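Local coordinates for protein 2-dehydro-3-deoxy-D-arabinonate dehydratase (Sulfolobus solfataricus, PDB 3BQB) that catalyses the metal-dependent dehydration of 2-dehydro-3-deoxy-D-arabinonate to 2,5-dioxopentanoate in a pentose oxidation pathway, working as a homotetramer, at residues Leu141-Leu146 / Ser166-Glu171. Numbering follows the deposited sequence.
With MG (magnesium ion), chain F.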
# COMPACT_ATOMS: atom_id res chain seq x y z
N LEU B 141 22.54 -7.23 -33.08
CA LEU B 141 22.83 -8.64 -32.85
C LEU B 141 22.43 -9.04 -31.43
O LEU B 141 22.62 -8.26 -30.50
CB LEU B 141 24.32 -8.91 -33.05
CG LEU B 141 24.91 -8.80 -34.46
CD1 LEU B 141 26.37 -9.22 -34.44
CD2 LEU B 141 24.13 -9.64 -35.48
N PRO B 142 21.89 -10.27 -31.27
CA PRO B 142 21.73 -10.80 -29.92
C PRO B 142 23.09 -11.26 -29.42
O PRO B 142 23.91 -11.73 -30.22
CB PRO B 142 20.80 -11.99 -30.12
CG PRO B 142 21.09 -12.46 -31.49
CD PRO B 142 21.42 -11.22 -32.29
N GLU B 143 23.34 -11.09 -28.13
CA GLU B 143 24.56 -11.57 -27.51
C GLU B 143 24.16 -12.55 -26.41
O GLU B 143 23.69 -12.13 -25.36
CB GLU B 143 25.35 -10.41 -26.92
CG GLU B 143 25.88 -9.44 -27.96
CD GLU B 143 26.68 -8.30 -27.35
OE1 GLU B 143 27.13 -7.42 -28.12
OE2 GLU B 143 26.87 -8.27 -26.11
N PRO B 144 24.34 -13.86 -26.67
CA PRO B 144 23.98 -14.89 -25.70
C PRO B 144 24.99 -14.97 -24.57
O PRO B 144 26.18 -15.18 -24.83
CB PRO B 144 24.01 -16.18 -26.53
CG PRO B 144 25.02 -15.90 -27.59
CD PRO B 144 24.88 -14.45 -27.92
N GLU B 145 24.54 -14.80 -23.34
CA GLU B 145 25.44 -14.76 -22.19
C GLU B 145 24.87 -15.51 -21.00
O GLU B 145 23.66 -15.61 -20.82
CB GLU B 145 25.71 -13.31 -21.79
CG GLU B 145 25.96 -12.38 -22.97
CD GLU B 145 26.52 -11.03 -22.60
OE1 GLU B 145 26.91 -10.28 -23.53
OE2 GLU B 145 26.58 -10.70 -21.39
N LEU B 146 25.78 -16.05 -20.19
CA LEU B 146 25.42 -16.52 -18.86
C LEU B 146 25.28 -15.28 -17.98
O LEU B 146 26.13 -14.39 -18.02
CB LEU B 146 26.51 -17.43 -18.29
CG LEU B 146 26.26 -17.98 -16.89
CD1 LEU B 146 25.10 -18.97 -16.92
CD2 LEU B 146 27.51 -18.63 -16.33
N SER B 166 22.17 -5.90 -28.81
CA SER B 166 23.13 -4.82 -29.04
C SER B 166 23.02 -4.22 -30.44
O SER B 166 23.22 -4.93 -31.43
CB SER B 166 24.55 -5.34 -28.84
OG SER B 166 24.68 -5.95 -27.57
N ALA B 167 22.71 -2.92 -30.53
CA ALA B 167 22.77 -2.19 -31.80
C ALA B 167 24.24 -1.88 -32.12
O ALA B 167 24.74 -0.79 -31.84
CB ALA B 167 21.95 -0.92 -31.74
N ARG B 168 24.91 -2.87 -32.71
CA ARG B 168 26.36 -2.87 -32.89
C ARG B 168 26.87 -1.77 -33.82
O ARG B 168 28.01 -1.33 -33.70
CB ARG B 168 26.82 -4.22 -33.43
CG ARG B 168 26.56 -5.40 -32.49
CD ARG B 168 27.49 -5.40 -31.30
NE ARG B 168 28.87 -5.15 -31.71
CZ ARG B 168 29.64 -6.01 -32.38
NH1 ARG B 168 29.19 -7.20 -32.74
NH2 ARG B 168 30.88 -5.66 -32.68
N ASP B 169 26.03 -1.37 -34.78
CA ASP B 169 26.37 -0.29 -35.70
C ASP B 169 26.57 1.04 -34.95
O ASP B 169 27.54 1.76 -35.21
CB ASP B 169 25.35 -0.14 -36.84
CG ASP B 169 23.91 -0.20 -36.38
OD1 ASP B 169 23.65 -0.77 -35.29
OD2 ASP B 169 23.03 0.30 -37.11
N LEU B 170 25.68 1.33 -34.00
CA LEU B 170 25.83 2.53 -33.17
C LEU B 170 27.11 2.50 -32.32
O LEU B 170 27.80 3.50 -32.19
CB LEU B 170 24.61 2.72 -32.27
CG LEU B 170 23.23 2.80 -32.94
CD1 LEU B 170 22.19 3.10 -31.88
CD2 LEU B 170 23.18 3.84 -34.05
N GLU B 171 27.43 1.33 -31.76
CA GLU B 171 28.68 1.15 -31.01
C GLU B 171 29.91 1.31 -31.91
O GLU B 171 30.95 1.79 -31.46
CB GLU B 171 28.71 -0.22 -30.34
CG GLU B 171 29.95 -0.46 -29.49
CD GLU B 171 30.01 -1.88 -28.94
OE1 GLU B 171 29.12 -2.69 -29.26
OE2 GLU B 171 30.96 -2.18 -28.17
MG MG F . 27.41 -8.07 -23.45
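Ser166 and Leu141 form an antiparallel hydrogen-bonded pair: Ser166 N donates to Leu141 O and Leu141 N to Ser166 O, each at 2.9 Å. The two side chains lie on the same face of the sheet. With its OG beside the backbone N (chi1 -54°), Ser166 meets the carboxylate of Glu143, whose extended chain carries OE1 to 2.9 Å from that hydroxyl. The hydrogen bonds of Ser166 OG run to Asp164 O and Lys182 NZ, and Lys182 forms a salt bridge with Glu143 OE2. Ala167, the centre of an inverse gamma turn, takes the chain from strand into helix as the N-cap residue. Arg168 then bends back at chi2 and chi3, laying CD 3.8 Å from Glu143 OE1, while NH1 approaches Leu141 CD1 obliquely. Arg168 NE is 3.5 Å from Glu171 OE1 in a salt bridge within the helix; Glu143 OE1, 4.6 Å from Arg168 NE, lies well out of the guanidinium plane, where only opposite charge relates the two and no N-H points at the oxygen. Magnesium is bound by Glu145 OE1 at 2.3 Å and by Asp164; Glu143 OE2 binds the magnesium at a longer 2.7 Å. This is the acidic metal site of the FAH family, beside substrate-binding Lys182.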